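Lantibiotic dehydratase (PDB 5EHK) probably dehydrates serine and threonine residues of the precursor peptide of the lantibiotic NAI-107, using glutamyl-tRNA to activate their hydroxyl groups by glutamylation before elimination. Local coordinates at residues N722-R725 with R726-A729; R377-E380 with V381-T384; P235-A238 with E239-A243; A643-P646 with N647-L651. One frame throughout, in Å; residues are numbered along the deposited sequence.

Contact 1 of 4, residues N722-R725 with R726-A729; sequences NVPR and RVLA
Arg725 and Arg726 stack their guanidinium groups in a helix-to-strand connection, at the point where the short loop following helix 707-721 runs into strand 726-730. Two measurements support the stack: the planes are only 30° apart, and the group centres are separated by 4.7 Å. The overlap is offset. Arg725 NH2 lies over one face of the Arg726 group, toward its rim, 3.4 Å from Arg726 NE. Arg725 runs out straight from its backbone and then turns at chi3 (62°), which brings its end back beside its neighbour.

Two like charges face each other here, and acidic groups probably offset the cost. Arg725 NH1 forms a salt bridge with Asp739 of strand 735-739, while Arg726 NH2 has a long, weak ion pair with Asp767.

The apolar part flanks the arginine pair along the chain. Val723 CG1 meets Val727 CG1 at 3.6 Å, the two side chains crossing at about a right angle. Pro724 CG reaches the same Val727 CG1 methyl at 4.2 Å, and Trp692 of strand 685-693 packs on both Val723 and Pro724.

Backbone pairing accounts for the strand entry, since Arg725 bonds with Leu740 and Val727 with Leu738. At the bend before it, Pro724 CB and CG each come to 3.6 Å from Arg726 O.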
ATOM      1  N   ASN A 722     -27.071  17.553 -22.686  1.00 36.93           N
ATOM      2  CA  ASN A 722     -27.690  18.850 -22.442  1.00 36.78           C
ATOM      3  C   ASN A 722     -26.665  19.913 -22.020  1.00 38.77           C
ATOM      4  O   ASN A 722     -26.863  20.658 -21.061  1.00 37.88           O
ATOM      5  CB  ASN A 722     -28.815  18.742 -21.405  1.00 30.71           C
ATOM      6  CG  ASN A 722     -29.712  19.979 -21.374  1.00 40.50           C
ATOM      7  OD1 ASN A 722     -29.870  20.705 -22.373  1.00 29.87           O
ATOM      8  ND2 ASN A 722     -30.269  20.254 -20.199  1.00 47.37           N
ATOM      9  N   VAL A 723     -25.585  19.998 -22.786  1.00 37.66           N
ATOM     10  CA  VAL A 723     -24.541  20.977 -22.553  1.00 33.44           C
ATOM     11  C   VAL A 723     -24.992  22.311 -23.106  1.00 36.56           C
ATOM     12  O   VAL A 723     -25.392  22.410 -24.270  1.00 40.65           O
ATOM     13  CB  VAL A 723     -23.218  20.545 -23.245  1.00 32.39           C
ATOM     14  CG1 VAL A 723     -22.111  21.580 -23.074  1.00 30.41           C
ATOM     15  CG2 VAL A 723     -22.793  19.188 -22.751  1.00 32.80           C
ATOM     16  N   PRO A 724     -24.922  23.351 -22.270  1.00 33.72           N
ATOM     17  CA  PRO A 724     -25.235  24.721 -22.677  1.00 35.71           C
ATOM     18  C   PRO A 724     -24.364  25.217 -23.828  1.00 39.57           C
ATOM     19  O   PRO A 724     -23.364  24.596 -24.192  1.00 39.89           O
ATOM     20  CB  PRO A 724     -24.983  25.535 -21.400  1.00 39.40           C
ATOM     21  CG  PRO A 724     -24.204  24.631 -20.495  1.00 40.58           C
ATOM     22  CD  PRO A 724     -24.660  23.254 -20.830  1.00 33.14           C
ATOM     23  N   ARG A 725     -24.763  26.336 -24.416  1.00 41.92           N
ATOM     24  CA  ARG A 725     -24.026  26.888 -25.539  1.00 40.99           C
ATOM     25  C   ARG A 725     -22.719  27.485 -25.015  1.00 39.97           C
ATOM     26  O   ARG A 725     -21.673  27.398 -25.665  1.00 35.40           O
ATOM     27  CB  ARG A 725     -24.899  27.913 -26.267  1.00 39.01           C
ATOM     28  CG  ARG A 725     -24.305  28.556 -27.495  1.00 42.55           C
ATOM     29  CD  ARG A 725     -25.304  29.545 -28.066  1.00 47.12           C
ATOM     30  NE  ARG A 725     -25.585  30.624 -27.115  1.00 52.64           N
ATOM     31  CZ  ARG A 725     -24.889  31.756 -27.040  1.00 47.17           C
ATOM     32  NH1 ARG A 725     -23.884  31.963 -27.870  1.00 50.62           N
ATOM     33  NH2 ARG A 725     -25.194  32.681 -26.143  1.00 37.28           N
ATOM     34  N   ARG A 726     -22.776  28.063 -23.818  1.00 43.53           N
ATOM     35  CA  ARG A 726     -21.571  28.600 -23.179  1.00 39.55           C
ATOM     36  C   ARG A 726     -21.065  27.690 -22.065  1.00 37.88           C
ATOM     37  O   ARG A 726     -21.834  27.231 -21.195  1.00 35.08           O
ATOM     38  CB  ARG A 726     -21.781  30.027 -22.659  1.00 36.79           C
ATOM     39  CG  ARG A 726     -21.783  31.108 -23.740  1.00 43.61           C
ATOM     40  CD  ARG A 726     -22.492  32.367 -23.257  1.00 49.32           C
ATOM     41  NE  ARG A 726     -23.910  32.111 -23.016  1.00 58.03           N
ATOM     42  CZ  ARG A 726     -24.774  33.001 -22.538  1.00 51.16           C
ATOM     43  NH1 ARG A 726     -24.368  34.219 -22.204  1.00 55.72           N
ATOM     44  NH2 ARG A 726     -26.039  32.654 -22.366  1.00 46.83           N
ATOM     45  N   VAL A 727     -19.763  27.430 -22.109  1.00 30.06           N
ATOM     46  CA  VAL A 727     -19.130  26.583 -21.118  1.00 29.61           C
ATOM     47  C   VAL A 727     -17.822  27.210 -20.675  1.00 27.14           C
ATOM     48  O   VAL A 727     -17.227  28.013 -21.386  1.00 26.67           O
ATOM     49  CB  VAL A 727     -18.879  25.148 -21.638  1.00 25.15           C
ATOM     50  CG1 VAL A 727     -20.201  24.429 -21.890  1.00 30.27           C
ATOM     51  CG2 VAL A 727     -18.052  25.181 -22.891  1.00 30.73           C
ATOM     52  N   LEU A 728     -17.409  26.861 -19.466  1.00 29.42           N
ATOM     53  CA  LEU A 728     -16.066  27.140 -19.009  1.00 29.29           C
ATOM     54  C   LEU A 728     -15.282  25.850 -19.233  1.00 32.40           C
ATOM     55  O   LEU A 728     -15.677  24.779 -18.739  1.00 27.48           O
ATOM     56  CB  LEU A 728     -16.092  27.492 -17.526  1.00 27.59           C
ATOM     57  CG  LEU A 728     -14.866  28.146 -16.882  1.00 34.44           C
ATOM     58  CD1 LEU A 728     -14.491  29.468 -17.561  1.00 31.69           C
ATOM     59  CD2 LEU A 728     -15.103  28.349 -15.390  1.00 33.88           C
ATOM     60  N   ALA A 729     -14.209  25.940 -20.018  1.00 33.17           N
ATOM     61  CA  ALA A 729     -13.317  24.799 -20.246  1.00 35.38           C
ATOM     62  C   ALA A 729     -12.199  24.829 -19.210  1.00 35.13           C
ATOM     63  O   ALA A 729     -11.359  25.734 -19.220  1.00 40.77           O
ATOM     64  CB  ALA A 729     -12.750  24.818 -21.660  1.00 31.65           C
TER

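Contact 2 of 4, residues R377-E380 with V381-T384; sequences RLPE and VVRT
Glu380 and Arg383, three residues apart in the first turn of helix 380-395, are joined by a salt bridge in which one nitrogen serves both carboxylate oxygens. Arg383 NH1 is 2.8 Å from Glu380 OE2, which lies at the guanidinium edge and in its plane. The same NH1 gives a weak hydrogen bond to Glu380 OE1 at 2.9 Å, bent to 143° at the hydrogen. The carboxylate and guanidinium planes differ by 24°, so the groups are nearly coplanar, and the two side chains run side by side in the same direction. A bend in the glutamate at chi2 (-65°) curls its carboxylate back toward the arginine.

Beyond this pair, apolar contacts join the residues leading out of strand 366-379 to the helix. Pro379 CG approaches Val381 CG1 at 3.9 Å, and Leu378 CD1 approaches Val382 CG1 at 4.3 Å. Leu515 of helix 512-516 packs against Pro379 and Val382.

The backbone sets these positions. Pro379 is the N-cap residue, and its O accepts a weak bond from Val382 N at 3.3 Å. The first regular helical bond follows, from Thr384 N to Glu380 O at 3.1 Å.

Further out, Arg383 NH2 forms a salt bridge with Asp10 of strand 6-17, and Phe154 packs beside both Glu380 and Arg383. The arginine charge is thus shared between two acids through different nitrogens, which probably restricts the rotation of its guanidinium. A carboxylate placed in the first helical turn probably also gains from the helix dipole.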
ATOM      1  N   ARG A 377     -18.886  46.741  -3.828  1.00 32.68           N
ATOM      2  CA  ARG A 377     -19.395  46.612  -2.482  1.00 36.66           C
ATOM      3  C   ARG A 377     -20.494  45.585  -2.464  1.00 35.21           C
ATOM      4  O   ARG A 377     -21.291  45.502  -3.391  1.00 34.79           O
ATOM      5  CB  ARG A 377     -19.889  47.952  -1.943  1.00 45.29           C
ATOM      6  CG  ARG A 377     -18.761  48.849  -1.500  1.00 50.91           C
ATOM      7  CD  ARG A 377     -19.220  50.270  -1.347  1.00 67.32           C
ATOM      8  NE  ARG A 377     -18.078  51.173  -1.271  1.00 72.87           N
ATOM      9  CZ  ARG A 377     -17.590  51.652  -0.136  1.00 71.81           C
ATOM     10  NH1 ARG A 377     -18.157  51.323   1.019  1.00 68.02           N
ATOM     11  NH2 ARG A 377     -16.543  52.465  -0.160  1.00 74.59           N
ATOM     12  N   LEU A 378     -20.529  44.785  -1.413  1.00 31.01           N
ATOM     13  CA  LEU A 378     -21.539  43.757  -1.335  1.00 34.58           C
ATOM     14  C   LEU A 378     -22.215  43.866   0.021  1.00 36.40           C
ATOM     15  O   LEU A 378     -21.570  44.171   1.017  1.00 33.92           O
ATOM     16  CB  LEU A 378     -20.905  42.376  -1.515  1.00 36.17           C
ATOM     17  CG  LEU A 378     -20.075  42.075  -2.761  1.00 31.86           C
ATOM     18  CD1 LEU A 378     -19.396  40.728  -2.568  1.00 40.40           C
ATOM     19  CD2 LEU A 378     -20.940  42.047  -4.025  1.00 27.36           C
ATOM     20  N   PRO A 379     -23.534  43.649   0.052  1.00 40.30           N
ATOM     21  CA  PRO A 379     -24.309  43.784   1.283  1.00 37.05           C
ATOM     22  C   PRO A 379     -23.977  42.666   2.242  1.00 35.31           C
ATOM     23  O   PRO A 379     -23.360  41.681   1.851  1.00 35.42           O
ATOM     24  CB  PRO A 379     -25.745  43.616   0.797  1.00 33.11           C
ATOM     25  CG  PRO A 379     -25.631  42.740  -0.390  1.00 30.49           C
ATOM     26  CD  PRO A 379     -24.383  43.239  -1.080  1.00 37.86           C
ATOM     27  N   GLU A 380     -24.425  42.810   3.477  1.00 34.75           N
ATOM     28  CA  GLU A 380     -24.186  41.818   4.503  1.00 32.46           C
ATOM     29  C   GLU A 380     -24.845  40.456   4.246  1.00 28.69           C
ATOM     30  O   GLU A 380     -24.404  39.446   4.782  1.00 35.88           O
ATOM     31  CB  GLU A 380     -24.646  42.375   5.855  1.00 32.46           C
ATOM     32  CG  GLU A 380     -23.843  43.555   6.338  1.00 35.50           C
ATOM     33  CD  GLU A 380     -22.401  43.184   6.641  1.00 46.18           C
ATOM     34  OE1 GLU A 380     -22.175  42.019   7.075  1.00 43.21           O
ATOM     35  OE2 GLU A 380     -21.506  44.049   6.438  1.00 39.02           O
ATOM     36  N   VAL A 381     -25.880  40.403   3.424  1.00 29.27           N
ATOM     37  CA  VAL A 381     -26.570  39.129   3.237  1.00 32.24           C
ATOM     38  C   VAL A 381     -25.634  38.152   2.529  1.00 31.92           C
ATOM     39  O   VAL A 381     -25.666  36.952   2.789  1.00 28.40           O
ATOM     40  CB  VAL A 381     -27.928  39.284   2.467  1.00 24.48           C
ATOM     41  CG1 VAL A 381     -27.700  39.768   1.031  1.00 28.89           C
ATOM     42  CG2 VAL A 381     -28.745  37.992   2.500  1.00 20.12           C
ATOM     43  N   VAL A 382     -24.773  38.685   1.667  1.00 33.18           N
ATOM     44  CA  VAL A 382     -23.804  37.871   0.951  1.00 34.38           C
ATOM     45  C   VAL A 382     -22.695  37.380   1.881  1.00 30.68           C
ATOM     46  O   VAL A 382     -22.377  36.193   1.888  1.00 29.30           O
ATOM     47  CB  VAL A 382     -23.206  38.622  -0.237  1.00 37.01           C
ATOM     48  CG1 VAL A 382     -21.997  37.856  -0.793  1.00 26.46           C
ATOM     49  CG2 VAL A 382     -24.272  38.820  -1.303  1.00 29.84           C
ATOM     50  N   ARG A 383     -22.123  38.285   2.671  1.00 26.65           N
ATOM     51  CA  ARG A 383     -21.140  37.904   3.685  1.00 28.66           C
ATOM     52  C   ARG A 383     -21.633  36.741   4.555  1.00 29.02           C
ATOM     53  O   ARG A 383     -20.867  35.864   4.928  1.00 32.13           O
ATOM     54  CB  ARG A 383     -20.819  39.093   4.583  1.00 32.33           C
ATOM     55  CG  ARG A 383     -19.732  38.830   5.618  1.00 32.05           C
ATOM     56  CD  ARG A 383     -19.928  39.724   6.825  1.00 34.29           C
ATOM     57  NE  ARG A 383     -18.679  40.280   7.335  1.00 35.11           N
ATOM     58  CZ  ARG A 383     -18.409  41.581   7.418  1.00 37.71           C
ATOM     59  NH1 ARG A 383     -19.294  42.486   7.014  1.00 37.40           N
ATOM     60  NH2 ARG A 383     -17.246  41.981   7.910  1.00 35.75           N
ATOM     61  N   THR A 384     -22.921  36.715   4.850  1.00 30.18           N
ATOM     62  CA  THR A 384     -23.490  35.636   5.645  1.00 27.49           C
ATOM     63  C   THR A 384     -23.619  34.327   4.861  1.00 24.08           C
ATOM     64  O   THR A 384     -23.529  33.241   5.438  1.00 21.66           O
ATOM     65  CB  THR A 384     -24.826  36.079   6.274  1.00 23.43           C
ATOM     66  OG1 THR A 384     -24.517  36.987   7.334  1.00 23.42           O
ATOM     67  CG2 THR A 384     -25.623  34.890   6.849  1.00 20.64           C
TER

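Contact 3 of 4, residues P235-A238 with E239-A243; sequences PVVA and EILGA
Pro235 O accepts the N-H of Glu239 at 3.1 Å, the first of four successive backbone bonds across the first turns of helix 235-243. Ile240 N to Val236 O and Gly242 N to Ala238 O each measure 3.0 Å, and Leu241 N to Val237 O measures 3.1 Å, with 169° at the hydrogen. Each joins residue i to i+4, the regular alpha-helical pattern, and the series continues with Ala243 N to Glu239 O.

Apolar contacts repeat the same spacing along the side of the helix. Val237 CG1 and Leu241 CD1 come within 4.3 Å, and Val236 CG1 and Ile240 CD1 are looser at 4.5 Å. Ile240 has CG1 beside its backbone N (chi1 -74°), which lays that branch back over the preceding turn, close to Val236 O. Leu241 does likewise, bringing its CG to 3.4 Å from Val237 O.

Outside the helix, the buried Ile240 touches Val257 of helix 250-260 and Leu272 and Met275 of helix 267-278. Val236 reaches the same two helices through Val257 and Leu271. Pro235, Gly242 and Ala243 are exposed, though Pro235 still touches Phe261 and Ala243 touches Leu253, and the Glu239 carboxylate leads away from the preceding turn.

A short helix packed by Val236, Val237 and Ile240 on two further helices, with short strands before and between them, is consistent with the winged-helix recognition element that binds leader peptides in related lantibiotic dehydratases.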
ATOM      1  N   PRO A 235      39.094  24.835   9.482  1.00 31.45           N
ATOM      2  CA  PRO A 235      38.913  25.741  10.619  1.00 28.24           C
ATOM      3  C   PRO A 235      38.547  27.161  10.217  1.00 30.16           C
ATOM      4  O   PRO A 235      37.851  27.837  10.968  1.00 33.00           O
ATOM      5  CB  PRO A 235      40.277  25.726  11.309  1.00 28.37           C
ATOM      6  CG  PRO A 235      40.912  24.484  10.901  1.00 25.24           C
ATOM      7  CD  PRO A 235      40.370  24.100   9.561  1.00 29.48           C
ATOM      8  N   VAL A 236      39.048  27.627   9.077  1.00 39.42           N
ATOM      9  CA  VAL A 236      38.749  28.993   8.621  1.00 41.04           C
ATOM     10  C   VAL A 236      37.289  29.086   8.185  1.00 36.28           C
ATOM     11  O   VAL A 236      36.574  30.029   8.538  1.00 30.97           O
ATOM     12  CB  VAL A 236      39.617  29.417   7.441  1.00 35.88           C
ATOM     13  CG1 VAL A 236      39.600  30.946   7.334  1.00 34.90           C
ATOM     14  CG2 VAL A 236      41.026  28.914   7.631  1.00 39.22           C
ATOM     15  N   VAL A 237      36.894  28.111   7.367  1.00 34.57           N
ATOM     16  CA  VAL A 237      35.517  27.918   6.931  1.00 30.33           C
ATOM     17  C   VAL A 237      34.536  27.838   8.109  1.00 31.45           C
ATOM     18  O   VAL A 237      33.491  28.495   8.082  1.00 32.95           O
ATOM     19  CB  VAL A 237      35.398  26.657   6.018  1.00 32.69           C
ATOM     20  CG1 VAL A 237      33.960  26.158   5.925  1.00 31.88           C
ATOM     21  CG2 VAL A 237      35.987  26.922   4.633  1.00 32.68           C
ATOM     22  N   ALA A 238      34.876  27.070   9.147  1.00 27.36           N
ATOM     23  CA  ALA A 238      33.979  26.916  10.298  1.00 27.89           C
ATOM     24  C   ALA A 238      33.843  28.196  11.127  1.00 32.78           C
ATOM     25  O   ALA A 238      32.736  28.522  11.597  1.00 26.85           O
ATOM     26  CB  ALA A 238      34.422  25.774  11.174  1.00 22.50           C
ATOM     27  N   GLU A 239      34.953  28.925  11.274  1.00 31.53           N
ATOM     28  CA  GLU A 239      34.971  30.202  11.995  1.00 31.24           C
ATOM     29  C   GLU A 239      34.121  31.252  11.289  1.00 33.70           C
ATOM     30  O   GLU A 239      33.446  32.070  11.932  1.00 31.96           O
ATOM     31  CB  GLU A 239      36.406  30.719  12.131  1.00 32.91           C
ATOM     32  CG  GLU A 239      36.540  31.956  13.006  1.00 36.56           C
ATOM     33  CD  GLU A 239      36.503  31.635  14.484  1.00 44.12           C
ATOM     34  OE1 GLU A 239      36.675  30.451  14.833  1.00 53.55           O
ATOM     35  OE2 GLU A 239      36.276  32.557  15.298  1.00 46.36           O
ATOM     36  N   ILE A 240      34.171  31.230   9.961  1.00 28.14           N
ATOM     37  CA  ILE A 240      33.421  32.173   9.156  1.00 29.17           C
ATOM     38  C   ILE A 240      31.944  31.927   9.402  1.00 30.65           C
ATOM     39  O   ILE A 240      31.195  32.840   9.782  1.00 27.86           O
ATOM     40  CB  ILE A 240      33.760  32.011   7.662  1.00 32.85           C
ATOM     41  CG1 ILE A 240      35.148  32.602   7.373  1.00 27.76           C
ATOM     42  CG2 ILE A 240      32.706  32.682   6.806  1.00 32.60           C
ATOM     43  CD1 ILE A 240      35.629  32.430   5.960  1.00 22.51           C
ATOM     44  N   LEU A 241      31.542  30.672   9.220  1.00 29.91           N
ATOM     45  CA  LEU A 241      30.144  30.290   9.375  1.00 27.29           C
ATOM     46  C   LEU A 241      29.590  30.600  10.772  1.00 26.66           C
ATOM     47  O   LEU A 241      28.460  31.040  10.900  1.00 29.21           O
ATOM     48  CB  LEU A 241      29.944  28.819   9.025  1.00 23.99           C
ATOM     49  CG  LEU A 241      30.153  28.494   7.546  1.00 23.60           C
ATOM     50  CD1 LEU A 241      29.911  27.001   7.260  1.00 27.60           C
ATOM     51  CD2 LEU A 241      29.301  29.377   6.657  1.00 22.34           C
ATOM     52  N   GLY A 242      30.385  30.398  11.813  1.00 23.49           N
ATOM     53  CA  GLY A 242      29.912  30.662  13.161  1.00 22.13           C
ATOM     54  C   GLY A 242      29.749  32.139  13.456  1.00 26.07           C
ATOM     55  O   GLY A 242      28.812  32.552  14.127  1.00 30.19           O
ATOM     56  N   ALA A 243      30.672  32.951  12.964  1.00 29.81           N
ATOM     57  CA  ALA A 243      30.594  34.390  13.193  1.00 31.34           C
ATOM     58  C   ALA A 243      29.472  35.021  12.368  1.00 30.28           C
ATOM     59  O   ALA A 243      28.912  36.060  12.732  1.00 26.23           O
ATOM     60  CB  ALA A 243      31.911  35.035  12.863  1.00 26.99           C
TER

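Contact 4 of 4, residues A643-P646 with N647-L651; sequences AQAP and NPARL
Pro646 and Ala649 form the close-packed side of this junction, where the chain leaves the short helix 641-644, turns at Ala645 and starts helix 647-656. The proline ring meets the alanine methyl CG to CB, at 3.9 Å. Ala645 CB adds two further contacts, each of 4.2 Å, to Ala649 CB and to Arg650 CB. Phe572 of strand 566-572 packs against Ala645, Pro646 and Ala649.

Beside these contacts the Pro646 carbonyl faces the first helical turn. Arg650 N donates to Pro646 O at 3.0 Å (162° at the hydrogen).

The looser side is that of the two partly exposed prolines. Their rings meet loosely, Pro646 CB to Pro648 CD at 4.3 Å, although Pro648 CD comes to 3.5 Å from Pro646 C. Asn647 and Arg650 turn away from Pro646 into other buried surroundings. The arginine chain is extended from CG to NE, carrying the guanidinium to a salt bridge with Glu654 and a cation-pi contact with Tyr441. The buried Asn647 amide is satisfied at both ends, OD1 by Trp443 N and ND2 by Pro444 O.

These features identify a helix start with proline at the N-cap. A second proline, Pro648, fits within the first turn, where backbone nitrogens need no partner from a preceding turn.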
ATOM      1  N   ALA A 643       5.597  22.220  -3.976  1.00 12.70           N
ATOM      2  CA  ALA A 643       6.347  22.219  -5.214  1.00 12.49           C
ATOM      3  C   ALA A 643       7.558  23.119  -5.204  1.00 10.26           C
ATOM      4  O   ALA A 643       8.451  22.934  -5.995  1.00 14.54           O
ATOM      5  CB  ALA A 643       5.432  22.586  -6.384  1.00 14.40           C
ATOM      6  N   GLN A 644       7.580  24.118  -4.339  1.00 12.80           N
ATOM      7  CA  GLN A 644       8.544  25.189  -4.498  1.00 10.65           C
ATOM      8  C   GLN A 644       9.416  25.436  -3.296  1.00 13.11           C
ATOM      9  O   GLN A 644      10.265  26.325  -3.360  1.00 11.72           O
ATOM     10  CB  GLN A 644       7.851  26.508  -4.804  1.00 13.50           C
ATOM     11  CG  GLN A 644       6.927  26.470  -5.964  1.00 17.03           C
ATOM     12  CD  GLN A 644       7.645  26.169  -7.257  1.00 25.10           C
ATOM     13  OE1 GLN A 644       8.827  26.517  -7.438  1.00 23.92           O
ATOM     14  NE2 GLN A 644       6.933  25.511  -8.174  1.00 17.23           N
ATOM     15  N   ALA A 645       9.160  24.762  -2.170  1.00 12.83           N
ATOM     16  CA  ALA A 645       9.879  25.132  -0.933  1.00 11.82           C
ATOM     17  C   ALA A 645      10.953  24.174  -0.465  1.00 12.02           C
ATOM     18  O   ALA A 645      10.748  22.957  -0.450  1.00 14.34           O
ATOM     19  CB  ALA A 645       8.910  25.400   0.204  1.00 11.47           C
ATOM     20  N   PRO A 646      12.092  24.732  -0.034  1.00 15.10           N
ATOM     21  CA  PRO A 646      13.087  23.918   0.672  1.00 12.00           C
ATOM     22  C   PRO A 646      12.423  23.196   1.841  1.00 12.96           C
ATOM     23  O   PRO A 646      11.518  23.779   2.470  1.00 12.04           O
ATOM     24  CB  PRO A 646      14.129  24.961   1.159  1.00  9.57           C
ATOM     25  CG  PRO A 646      13.477  26.291   1.018  1.00 11.01           C
ATOM     26  CD  PRO A 646      12.496  26.148  -0.131  1.00 12.48           C
ATOM     27  N   ASN A 647      12.833  21.952   2.108  1.00 11.68           N
ATOM     28  CA  ASN A 647      12.168  21.133   3.129  1.00 12.19           C
ATOM     29  C   ASN A 647      11.887  21.777   4.495  1.00 11.56           C
ATOM     30  O   ASN A 647      10.768  21.672   5.003  1.00 12.40           O
ATOM     31  CB  ASN A 647      12.852  19.771   3.307  1.00 12.91           C
ATOM     32  CG  ASN A 647      12.690  18.877   2.100  1.00 15.78           C
ATOM     33  OD1 ASN A 647      11.850  19.131   1.229  1.00 15.90           O
ATOM     34  ND2 ASN A 647      13.498  17.820   2.033  1.00 17.68           N
ATOM     35  N   PRO A 648      12.874  22.456   5.085  1.00  8.76           N
ATOM     36  CA  PRO A 648      12.550  22.996   6.408  1.00  9.70           C
ATOM     37  C   PRO A 648      11.418  24.013   6.347  1.00  8.66           C
ATOM     38  O   PRO A 648      10.558  24.042   7.237  1.00  7.89           O
ATOM     39  CB  PRO A 648      13.858  23.676   6.838  1.00 10.01           C
ATOM     40  CG  PRO A 648      14.916  22.977   6.048  1.00 13.83           C
ATOM     41  CD  PRO A 648      14.289  22.640   4.734  1.00 10.75           C
ATOM     42  N   ALA A 649      11.426  24.819   5.294  1.00  7.57           N
ATOM     43  CA  ALA A 649      10.394  25.810   5.069  1.00  8.34           C
ATOM     44  C   ALA A 649       9.060  25.109   4.959  1.00  8.64           C
ATOM     45  O   ALA A 649       8.078  25.521   5.578  1.00  7.13           O
ATOM     46  CB  ALA A 649      10.679  26.599   3.788  1.00 12.06           C
ATOM     47  N   ARG A 650       9.019  24.053   4.148  1.00  9.91           N
ATOM     48  CA  ARG A 650       7.777  23.325   3.975  1.00  7.45           C
ATOM     49  C   ARG A 650       7.328  22.656   5.285  1.00  8.69           C
ATOM     50  O   ARG A 650       6.124  22.558   5.560  1.00  9.62           O
ATOM     51  CB  ARG A 650       7.866  22.310   2.843  1.00  8.93           C
ATOM     52  CG  ARG A 650       6.613  21.440   2.800  1.00  9.65           C
ATOM     53  CD  ARG A 650       6.556  20.449   1.679  1.00  9.72           C
ATOM     54  NE  ARG A 650       5.365  19.648   1.868  1.00 11.19           N
ATOM     55  CZ  ARG A 650       5.060  18.553   1.197  1.00  7.28           C
ATOM     56  NH1 ARG A 650       5.871  18.075   0.270  1.00  7.37           N
ATOM     57  NH2 ARG A 650       3.943  17.929   1.504  1.00  6.16           N
ATOM     58  N   LEU A 651       8.281  22.212   6.102  1.00  6.59           N
ATOM     59  CA  LEU A 651       7.921  21.579   7.362  1.00  7.33           C
ATOM     60  C   LEU A 651       7.304  22.638   8.282  1.00  7.99           C
ATOM     61  O   LEU A 651       6.305  22.367   8.969  1.00  6.30           O
ATOM     62  CB  LEU A 651       9.124  20.866   8.025  1.00  5.24           C
ATOM     63  CG  LEU A 651       8.831  20.091   9.323  1.00  4.52           C
ATOM     64  CD1 LEU A 651       7.805  19.025   9.099  1.00  5.45           C
ATOM     65  CD2 LEU A 651      10.047  19.447   9.948  1.00  5.86           C
TER

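Overall arrangement
All four contacts are local, each within one continuous run of chain, and none touches another. Contacts 1 and 2, about 29 Å apart between centres, lie on the same side of the chain's centre; each sits where strand and helix or loop meet, and their nearest atoms are about 18 Å apart. Contact 3 lies on the opposite side from contact 1, their centres about 64 Å apart. Contact 4 is the central one, its centre about 9 Å from the chain's centre and about 26 Å from that of contact 3. Together they sample peripheral and central parts of the N-terminal dehydratase region, which in this family probably carries out the tRNA-dependent glutamylation.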